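Local coordinates for uncharacterized protein (Candida albicans, PDB 5K04) that probably serves as the non-catalytic MDM20 subunit of the NatB N-terminal acetyltransferase complex, which acetylates the N termini of proteins, at residues Q186-Y191 / L213-L218; L621-T626 / Q631-L636; K674-L679 / Q690-V695. All blocks are in the same frame, centred on the assembly; numbering follows the deposited sequence.

How the contacts relate
Three helix-helix contacts sample two distant regions of one largely helical chain. Contact 1 (186-191 with 213-218) lies on the opposite side of the chain's centre from the other two; its centre is 62 Å from that of contact 2 and 64 Å from that of contact 3. Of the three, it alone is touched by NAT3, the partner subunit in the coenzyme A-bound complex. Contacts 2 and 3 are neighbours, with centres 15 Å apart, and they join directly: Leu679 CD1 of contact 3 meets Thr624 OG1 at 3.7 Å and Leu621 CD2 at 4.0 Å, both from contact 2. Along the chain the three follow in series.

Contact 1 (Q186-Y191 / L213-L218); sequences QEIYVY and LELKLL
Ile188 is the first residue of 186-191 to meet the other helix, and it does so through its short branch. With CG1 anti to the carbonyl carbon (chi1 -65°), CG2 is the methyl that touches Leu215 CD1, at 3.6 Å. The two side chains lie nearly perpendicular to each other, and Leu215 CD1 also comes within 3.9 Å of Ile188 CB. Behind this pair, Ile188 packs on Phe182, Leu204 and Val207, so the methyl contact continues into a larger apolar cluster.

Next along the helix, Tyr189 takes the second methyl of Leu215: CD2 lies 4.0 Å from Tyr189 CA and 4.2 Å from Tyr189 CB. The fork of Leu215 thus spans two successive residues, one methyl on each. The two helical segments run in similar directions, 35° apart, with local axes 10.4 Å from each other; helix 197-204 comes between them in sequence. Such near-parallel packing of every second helix is a feature of alpha-alpha superhelices and agrees with the TPR-like family relationship of this protein.

The Tyr189 ring reaches Glu214 with its CD1-CE1 side. Glu214 CG is 4.0 Å from Tyr189 CD1, and Glu214 OE2 approaches Tyr189 CE1 obliquely at 3.8 Å. The bend of the Glu214 chain at chi2 brings its carboxylate beside the ring, the two planes 84° apart, nearly perpendicular. No hydrogen bond links the two segments. Tyr189 and Glu214 both touch Asn490 of helix 489-503, while Pro6 of the NAT3 subunit packs on Glu214.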
loop_
_atom_site.group_PDB
_atom_site.type_symbol
_atom_site.label_atom_id
_atom_site.label_comp_id
_atom_site.label_asym_id
_atom_site.label_seq_id
_atom_site.Cartn_x
_atom_site.Cartn_y
_atom_site.Cartn_z
ATOM N N GLN A 186 -26.058 6.926 -5.163
ATOM C CA GLN A 186 -25.240 5.905 -5.818
ATOM C C GLN A 186 -25.712 5.647 -7.244
ATOM O O GLN A 186 -24.894 5.530 -8.170
ATOM C CB GLN A 186 -25.270 4.605 -5.011
ATOM C CG GLN A 186 -24.657 4.714 -3.631
ATOM C CD GLN A 186 -23.140 4.845 -3.645
ATOM O OE1 GLN A 186 -22.490 4.793 -4.693
ATOM N NE2 GLN A 186 -22.565 5.001 -2.461
ATOM N N GLU A 187 -27.030 5.515 -7.430
ATOM C CA GLU A 187 -27.567 5.303 -8.772
ATOM C C GLU A 187 -27.263 6.505 -9.662
ATOM O O GLU A 187 -26.841 6.347 -10.811
ATOM C CB GLU A 187 -29.079 5.039 -8.708
ATOM C CG GLU A 187 -29.480 3.939 -7.758
ATOM C CD GLU A 187 -30.974 3.690 -7.735
ATOM O OE1 GLU A 187 -31.723 4.525 -8.286
ATOM O OE2 GLU A 187 -31.401 2.656 -7.157
ATOM N N ILE A 188 -27.465 7.714 -9.136
ATOM C CA ILE A 188 -27.146 8.923 -9.889
ATOM C C ILE A 188 -25.668 8.938 -10.262
ATOM O O ILE A 188 -25.305 9.246 -11.405
ATOM C CB ILE A 188 -27.553 10.169 -9.078
ATOM C CG1 ILE A 188 -29.079 10.218 -8.899
ATOM C CG2 ILE A 188 -27.041 11.429 -9.743
ATOM C CD1 ILE A 188 -29.579 11.346 -7.994
ATOM N N TYR A 189 -24.796 8.571 -9.315
ATOM C CA TYR A 189 -23.369 8.477 -9.613
ATOM C C TYR A 189 -23.117 7.579 -10.830
ATOM O O TYR A 189 -22.426 7.980 -11.774
ATOM C CB TYR A 189 -22.613 7.972 -8.378
ATOM C CG TYR A 189 -21.160 7.591 -8.640
ATOM C CD1 TYR A 189 -20.153 8.564 -8.688
ATOM C CD2 TYR A 189 -20.795 6.252 -8.834
ATOM C CE1 TYR A 189 -18.816 8.214 -8.949
ATOM C CE2 TYR A 189 -19.461 5.889 -9.067
ATOM C CZ TYR A 189 -18.484 6.876 -9.134
ATOM O OH TYR A 189 -17.190 6.525 -9.372
ATOM N N VAL A 190 -23.704 6.372 -10.836
ATOM C CA VAL A 190 -23.460 5.426 -11.926
ATOM C C VAL A 190 -23.841 6.052 -13.255
ATOM O O VAL A 190 -23.101 5.961 -14.242
ATOM C CB VAL A 190 -24.233 4.111 -11.703
ATOM C CG1 VAL A 190 -24.062 3.184 -12.917
ATOM C CG2 VAL A 190 -23.738 3.410 -10.466
ATOM N N TYR A 191 -25.014 6.689 -13.292
ATOM C CA TYR A 191 -25.495 7.351 -14.499
ATOM C C TYR A 191 -24.463 8.355 -15.016
ATOM O O TYR A 191 -24.157 8.378 -16.214
ATOM C CB TYR A 191 -26.849 8.021 -14.196
ATOM C CG TYR A 191 -27.587 8.546 -15.397
ATOM C CD1 TYR A 191 -27.601 7.842 -16.586
ATOM C CD2 TYR A 191 -28.284 9.746 -15.344
ATOM C CE1 TYR A 191 -28.261 8.326 -17.697
ATOM C CE2 TYR A 191 -28.964 10.232 -16.458
ATOM C CZ TYR A 191 -28.951 9.523 -17.628
ATOM O OH TYR A 191 -29.632 10.008 -18.734
ATOM N N LEU A 213 -21.322 14.581 -1.083
ATOM C CA LEU A 213 -20.096 15.303 -1.424
ATOM C C LEU A 213 -19.581 14.883 -2.797
ATOM O O LEU A 213 -19.176 15.724 -3.598
ATOM C CB LEU A 213 -19.021 15.069 -0.350
ATOM C CG LEU A 213 -17.757 15.922 -0.544
ATOM C CD1 LEU A 213 -18.112 17.418 -0.673
ATOM C CD2 LEU A 213 -16.754 15.717 0.573
ATOM N N GLU A 214 -19.622 13.581 -3.091
ATOM C CA GLU A 214 -19.143 13.072 -4.376
ATOM C C GLU A 214 -19.811 13.793 -5.545
ATOM O O GLU A 214 -19.145 14.212 -6.497
ATOM C CB GLU A 214 -19.404 11.560 -4.439
ATOM C CG GLU A 214 -18.944 10.864 -5.695
ATOM C CD GLU A 214 -17.436 10.570 -5.731
ATOM O OE1 GLU A 214 -16.838 10.254 -4.680
ATOM O OE2 GLU A 214 -16.858 10.657 -6.836
ATOM N N LEU A 215 -21.138 13.955 -5.480
ATOM C CA LEU A 215 -21.884 14.535 -6.594
ATOM C C LEU A 215 -21.805 16.054 -6.604
ATOM O O LEU A 215 -21.849 16.662 -7.682
ATOM C CB LEU A 215 -23.349 14.069 -6.562
ATOM C CG LEU A 215 -23.567 12.575 -6.882
ATOM C CD1 LEU A 215 -25.036 12.213 -6.844
ATOM C CD2 LEU A 215 -22.943 12.160 -8.231
ATOM N N LYS A 216 -21.685 16.677 -5.423
ATOM C CA LYS A 216 -21.464 18.120 -5.364
ATOM C C LYS A 216 -20.169 18.488 -6.061
ATOM O O LYS A 216 -20.122 19.428 -6.861
ATOM C CB LYS A 216 -21.437 18.608 -3.914
ATOM C CG LYS A 216 -22.767 18.510 -3.168
ATOM C CD LYS A 216 -22.666 19.195 -1.797
ATOM C CE LYS A 216 -23.893 18.876 -0.919
ATOM N NZ LYS A 216 -23.788 19.513 0.430
ATOM N N LEU A 217 -19.099 17.738 -5.776
ATOM C CA LEU A 217 -17.823 18.005 -6.432
ATOM C C LEU A 217 -17.940 17.801 -7.931
ATOM O O LEU A 217 -17.427 18.601 -8.720
ATOM C CB LEU A 217 -16.735 17.109 -5.848
ATOM C CG LEU A 217 -16.406 17.385 -4.373
ATOM C CD1 LEU A 217 -15.393 16.367 -3.794
ATOM C CD2 LEU A 217 -15.924 18.803 -4.164
ATOM N N LEU A 218 -18.634 16.735 -8.335
ATOM C CA LEU A 218 -18.847 16.454 -9.748
ATOM C C LEU A 218 -19.678 17.552 -10.404
ATOM O O LEU A 218 -19.393 17.970 -11.532
ATOM C CB LEU A 218 -19.528 15.096 -9.884
ATOM C CG LEU A 218 -19.712 14.573 -11.307
ATOM C CD1 LEU A 218 -18.361 14.363 -12.002
ATOM C CD2 LEU A 218 -20.527 13.289 -11.287
#

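Contact 2 (L621-T626 / Q631-L636); sequences LKITKT and QETQSL
Ile623 turns CG1 anti to its carbonyl carbon (chi1 -84°) and keeps the branch extended, which carries CD1 across to Leu636. The Lys622 chain instead bends at chi3 (112°) and again at chi4, folding its methylenes over the other end of the same leucine. Ile623 CD1 lies 3.6 Å from Leu636 CB, and the two side chains lie side by side, pointing opposite ways. Leu636 therefore meets Ile623 near its base and Lys622 near its tip: Lys622 CD is 3.6 Å from Leu636 CD1, which also touches Lys622 CB at 3.9 Å. Toward the turn, Ile623 CD1 rests 3.7 Å from Thr633 O, a van der Waals contact of a methyl with a backbone carbonyl oxygen.

Helices 608-625 and 630-643 form an antiparallel helical hairpin closed by a short turn, their local N-to-C directions 141° apart and their local axes 9.6 Å from each other. Leu628, in that turn, packs on Lys622, Thr633 and Leu636 and so covers one end of the interface. Tyr687 of helix 686-695 adds to it, touching both Ile623 and Thr633.

No hydrogen bond joins the two segments themselves. Thr633 OG1 turns back to the carbonyl of Asn629. Glu632 O takes two donors, Ser635 OG at 2.8 Å and Leu636 N at 3.1 Å; the serine hydroxyl comes in tilted from the carbonyl plane. Lys622 NZ stands 6.7 Å from Glu632 OE2, too far for a salt bridge, although the opposite charges may attract weakly over that span. Just beyond segment 621-626, Asn619 ND2 of helix 608-625 gives a hydrogen bond to Leu636 O and so ties the two arms together.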
loop_
_atom_site.group_PDB
_atom_site.type_symbol
_atom_site.label_atom_id
_atom_site.label_comp_id
_atom_site.label_asym_id
_atom_site.label_seq_id
_atom_site.Cartn_x
_atom_site.Cartn_y
_atom_site.Cartn_z
ATOM N N LEU A 621 20.673 -25.148 -12.244
ATOM C CA LEU A 621 19.326 -25.663 -12.430
ATOM C C LEU A 621 19.198 -26.414 -13.747
ATOM O O LEU A 621 18.518 -27.442 -13.810
ATOM C CB LEU A 621 18.331 -24.506 -12.356
ATOM C CG LEU A 621 18.411 -23.729 -11.035
ATOM C CD1 LEU A 621 17.673 -22.405 -11.131
ATOM C CD2 LEU A 621 17.849 -24.561 -9.891
ATOM N N LYS A 622 19.860 -25.917 -14.801
ATOM C CA LYS A 622 19.825 -26.578 -16.104
ATOM C C LYS A 622 20.416 -27.983 -16.025
ATOM O O LYS A 622 19.885 -28.931 -16.615
ATOM C CB LYS A 622 20.575 -25.726 -17.138
ATOM C CG LYS A 622 19.667 -25.054 -18.173
ATOM C CD LYS A 622 20.433 -24.621 -19.414
ATOM C CE LYS A 622 20.063 -25.417 -20.654
ATOM N NZ LYS A 622 18.907 -24.850 -21.399
ATOM N N ILE A 623 21.504 -28.129 -15.269
ATOM C CA ILE A 623 22.209 -29.397 -15.135
ATOM C C ILE A 623 21.431 -30.387 -14.277
ATOM O O ILE A 623 21.495 -31.599 -14.508
ATOM C CB ILE A 623 23.595 -29.094 -14.550
ATOM C CG1 ILE A 623 24.572 -28.688 -15.640
ATOM C CG2 ILE A 623 24.118 -30.211 -13.734
ATOM C CD1 ILE A 623 25.738 -27.961 -15.046
ATOM N N THR A 624 20.684 -29.902 -13.290
ATOM C CA THR A 624 19.944 -30.770 -12.379
ATOM C C THR A 624 18.480 -30.971 -12.756
ATOM O O THR A 624 17.912 -32.011 -12.417
ATOM C CB THR A 624 20.005 -30.207 -10.960
ATOM O OG1 THR A 624 19.519 -28.858 -10.965
ATOM C CG2 THR A 624 21.448 -30.236 -10.453
ATOM N N LYS A 625 17.858 -30.027 -13.462
ATOM C CA LYS A 625 16.411 -30.044 -13.645
ATOM C C LYS A 625 15.995 -30.147 -15.110
ATOM O O LYS A 625 14.799 -30.037 -15.412
ATOM C CB LYS A 625 15.783 -28.791 -13.011
ATOM C CG LYS A 625 16.176 -28.547 -11.552
ATOM C CD LYS A 625 15.608 -29.626 -10.650
ATOM C CE LYS A 625 14.103 -29.732 -10.818
ATOM N NZ LYS A 625 13.513 -30.702 -9.874
ATOM N N THR A 626 16.940 -30.336 -16.028
ATOM C CA THR A 626 16.614 -30.545 -17.428
ATOM C C THR A 626 17.419 -31.711 -17.970
ATOM O O THR A 626 18.420 -32.134 -17.392
ATOM C CB THR A 626 16.874 -29.301 -18.301
ATOM O OG1 THR A 626 18.283 -29.054 -18.407
ATOM C CG2 THR A 626 16.187 -28.095 -17.702
ATOM N N GLN A 631 27.497 -33.058 -23.525
ATOM C CA GLN A 631 28.360 -31.911 -23.812
ATOM C C GLN A 631 27.791 -30.611 -23.250
ATOM O O GLN A 631 28.539 -29.776 -22.736
ATOM C CB GLN A 631 28.587 -31.777 -25.318
ATOM C CG GLN A 631 29.391 -32.916 -25.919
ATOM C CD GLN A 631 28.577 -34.186 -26.064
ATOM O OE1 GLN A 631 27.347 -34.173 -25.940
ATOM N NE2 GLN A 631 29.260 -35.294 -26.319
ATOM N N GLU A 632 26.473 -30.420 -23.348
ATOM C CA GLU A 632 25.852 -29.256 -22.730
ATOM C C GLU A 632 26.037 -29.293 -21.220
ATOM O O GLU A 632 26.381 -28.278 -20.602
ATOM C CB GLU A 632 24.368 -29.198 -23.104
ATOM C CG GLU A 632 24.108 -29.191 -24.610
ATOM C CD GLU A 632 22.657 -29.486 -24.967
ATOM O OE1 GLU A 632 22.079 -30.439 -24.396
ATOM O OE2 GLU A 632 22.096 -28.763 -25.817
ATOM N N THR A 633 25.830 -30.472 -20.614
ATOM C CA THR A 633 26.063 -30.669 -19.183
ATOM C C THR A 633 27.472 -30.228 -18.784
ATOM O O THR A 633 27.667 -29.500 -17.799
ATOM C CB THR A 633 25.850 -32.152 -18.829
ATOM O OG1 THR A 633 24.557 -32.588 -19.269
ATOM C CG2 THR A 633 25.981 -32.387 -17.329
ATOM N N GLN A 634 28.470 -30.663 -19.559
ATOM C CA GLN A 634 29.861 -30.414 -19.203
ATOM C C GLN A 634 30.217 -28.941 -19.347
ATOM O O GLN A 634 30.969 -28.402 -18.526
ATOM C CB GLN A 634 30.771 -31.300 -20.055
ATOM C CG GLN A 634 30.766 -32.736 -19.592
ATOM C CD GLN A 634 31.265 -32.850 -18.150
ATOM O OE1 GLN A 634 32.311 -32.304 -17.801
ATOM N NE2 GLN A 634 30.508 -33.543 -17.309
ATOM N N SER A 635 29.679 -28.260 -20.367
ATOM C CA SER A 635 29.978 -26.836 -20.515
ATOM C C SER A 635 29.414 -26.039 -19.345
ATOM O O SER A 635 30.143 -25.300 -18.677
ATOM C CB SER A 635 29.448 -26.298 -21.845
ATOM O OG SER A 635 28.057 -26.513 -21.957
ATOM N N LEU A 636 28.116 -26.188 -19.077
ATOM C CA LEU A 636 27.513 -25.503 -17.935
ATOM C C LEU A 636 28.204 -25.877 -16.625
ATOM O O LEU A 636 28.393 -25.027 -15.745
ATOM C CB LEU A 636 26.023 -25.831 -17.879
ATOM C CG LEU A 636 25.285 -25.326 -19.123
ATOM C CD1 LEU A 636 23.856 -25.824 -19.174
ATOM C CD2 LEU A 636 25.344 -23.801 -19.166
#

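Contact 3 (K674-L679 / Q690-V695); sequences KIVKLL and QLVNLV
No ring, amide or carboxylate, and hence no flat face or edge, takes part where Val676 meets Leu691 and Val692; aliphatic carbons make the whole contact. Val676 holds CG1 anti to its backbone N (chi1 164°), and this one methyl serves both partners. It lies 4.2 Å from Leu691 CB and 4.3 Å from Val692 CG2, close to two successive residues of the facing helix.

Lys677 contributes its stem. The chain is extended from CB to NZ and runs alongside the other helix, so that CE comes 4.2 Å from Val695 CG2.

Helices 661-682 and 686-695 are joined by a short turn into an antiparallel hairpin, 150° between their local directions, with local axes 9.6 Å apart. The nearest backbones are at Lys677 and Val692, whose CA atoms are 6.3 Å from each other. Neighbouring helices complete the packing: Leu620 of helix 608-625 touches Val676, while Tyr637 and Leu640 of helix 630-643 touch Leu691. Leu644 packs on both Leu691 and Val695.

None of the approaches between the two segments is tight, and no hydrogen bond or salt bridge spans them. The hairpin is therefore held here by dispersion and the burial of methyl groups, without directional bonds, and the lysine joins in through its hydrocarbon part.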
loop_
_atom_site.group_PDB
_atom_site.type_symbol
_atom_site.label_atom_id
_atom_site.label_comp_id
_atom_site.label_asym_id
_atom_site.label_seq_id
_atom_site.Cartn_x
_atom_site.Cartn_y
_atom_site.Cartn_z
ATOM N N LYS A 674 23.339 -23.800 0.073
ATOM C CA LYS A 674 22.294 -24.673 0.595
ATOM C C LYS A 674 21.522 -25.334 -0.544
ATOM O O LYS A 674 21.177 -26.518 -0.467
ATOM C CB LYS A 674 21.338 -23.886 1.498
ATOM C CG LYS A 674 21.952 -23.277 2.751
ATOM C CD LYS A 674 22.461 -24.331 3.705
ATOM C CE LYS A 674 22.943 -23.693 4.994
ATOM N NZ LYS A 674 23.424 -24.725 5.962
ATOM N N ILE A 675 21.245 -24.575 -1.608
ATOM C CA ILE A 675 20.513 -25.106 -2.754
ATOM C C ILE A 675 21.376 -26.100 -3.536
ATOM O O ILE A 675 20.885 -27.135 -4.009
ATOM C CB ILE A 675 20.019 -23.931 -3.621
ATOM C CG1 ILE A 675 18.960 -23.134 -2.851
ATOM C CG2 ILE A 675 19.464 -24.390 -4.973
ATOM C CD1 ILE A 675 18.577 -21.831 -3.525
ATOM N N VAL A 676 22.679 -25.822 -3.660
ATOM C CA VAL A 676 23.601 -26.807 -4.229
ATOM C C VAL A 676 23.477 -28.137 -3.489
ATOM O O VAL A 676 23.396 -29.210 -4.101
ATOM C CB VAL A 676 25.047 -26.278 -4.193
ATOM C CG1 VAL A 676 26.042 -27.414 -4.406
ATOM C CG2 VAL A 676 25.260 -25.182 -5.239
ATOM N N LYS A 677 23.453 -28.081 -2.151
ATOM C CA LYS A 677 23.383 -29.309 -1.363
ATOM C C LYS A 677 22.031 -29.986 -1.519
ATOM O O LYS A 677 21.955 -31.217 -1.599
ATOM C CB LYS A 677 23.680 -29.009 0.107
ATOM C CG LYS A 677 25.120 -28.558 0.312
ATOM C CD LYS A 677 25.449 -28.201 1.752
ATOM C CE LYS A 677 26.931 -27.895 1.872
ATOM N NZ LYS A 677 27.325 -27.553 3.265
ATOM N N LEU A 678 20.953 -29.201 -1.579
ATOM C CA LEU A 678 19.630 -29.785 -1.773
ATOM C C LEU A 678 19.562 -30.539 -3.098
ATOM O O LEU A 678 19.110 -31.692 -3.154
ATOM C CB LEU A 678 18.575 -28.682 -1.691
ATOM C CG LEU A 678 17.079 -29.010 -1.689
ATOM C CD1 LEU A 678 16.306 -27.852 -1.130
ATOM C CD2 LEU A 678 16.601 -29.282 -3.087
ATOM N N LEU A 679 20.029 -29.906 -4.176
ATOM C CA LEU A 679 19.991 -30.541 -5.489
ATOM C C LEU A 679 20.931 -31.739 -5.565
ATOM O O LEU A 679 20.617 -32.733 -6.231
ATOM C CB LEU A 679 20.326 -29.517 -6.565
ATOM C CG LEU A 679 19.216 -28.476 -6.749
ATOM C CD1 LEU A 679 19.676 -27.327 -7.616
ATOM C CD2 LEU A 679 17.976 -29.140 -7.350
ATOM N N GLN A 690 31.036 -33.102 -6.763
ATOM C CA GLN A 690 32.234 -32.279 -6.840
ATOM C C GLN A 690 31.933 -30.828 -6.473
ATOM O O GLN A 690 32.764 -30.158 -5.844
ATOM C CB GLN A 690 32.849 -32.389 -8.236
ATOM C CG GLN A 690 34.093 -31.543 -8.459
ATOM C CD GLN A 690 35.193 -31.814 -7.454
ATOM O OE1 GLN A 690 35.234 -32.871 -6.820
ATOM N NE2 GLN A 690 36.098 -30.852 -7.307
ATOM N N LEU A 691 30.746 -30.326 -6.838
ATOM C CA LEU A 691 30.363 -28.989 -6.390
ATOM C C LEU A 691 30.168 -28.960 -4.878
ATOM O O LEU A 691 30.574 -27.999 -4.213
ATOM C CB LEU A 691 29.094 -28.519 -7.098
ATOM C CG LEU A 691 29.114 -28.470 -8.623
ATOM C CD1 LEU A 691 27.805 -27.871 -9.171
ATOM C CD2 LEU A 691 30.334 -27.706 -9.105
ATOM N N VAL A 692 29.549 -30.007 -4.317
ATOM C CA VAL A 692 29.459 -30.114 -2.862
ATOM C C VAL A 692 30.853 -30.093 -2.253
ATOM O O VAL A 692 31.088 -29.454 -1.219
ATOM C CB VAL A 692 28.674 -31.379 -2.461
ATOM C CG1 VAL A 692 28.795 -31.647 -0.959
ATOM C CG2 VAL A 692 27.210 -31.238 -2.853
ATOM N N ASN A 693 31.810 -30.760 -2.909
ATOM C CA ASN A 693 33.185 -30.762 -2.418
ATOM C C ASN A 693 33.820 -29.383 -2.533
ATOM O O ASN A 693 34.554 -28.956 -1.635
ATOM C CB ASN A 693 34.024 -31.791 -3.178
ATOM C CG ASN A 693 33.819 -33.207 -2.662
ATOM O OD1 ASN A 693 33.492 -33.426 -1.487
ATOM N ND2 ASN A 693 34.015 -34.183 -3.548
ATOM N N LEU A 694 33.552 -28.682 -3.638
ATOM C CA LEU A 694 34.175 -27.385 -3.872
ATOM C C LEU A 694 33.724 -26.341 -2.859
ATOM O O LEU A 694 34.508 -25.455 -2.496
ATOM C CB LEU A 694 33.862 -26.904 -5.284
ATOM C CG LEU A 694 34.694 -27.489 -6.419
ATOM C CD1 LEU A 694 34.298 -26.861 -7.741
ATOM C CD2 LEU A 694 36.160 -27.249 -6.141
ATOM N N VAL A 695 32.466 -26.417 -2.406
ATOM C CA VAL A 695 31.945 -25.426 -1.462
ATOM C C VAL A 695 32.383 -25.689 -0.032
ATOM O O VAL A 695 32.282 -24.787 0.806
ATOM C CB VAL A 695 30.408 -25.351 -1.521
ATOM C CG1 VAL A 695 29.927 -25.072 -2.957
ATOM C CG2 VAL A 695 29.783 -26.615 -0.968
#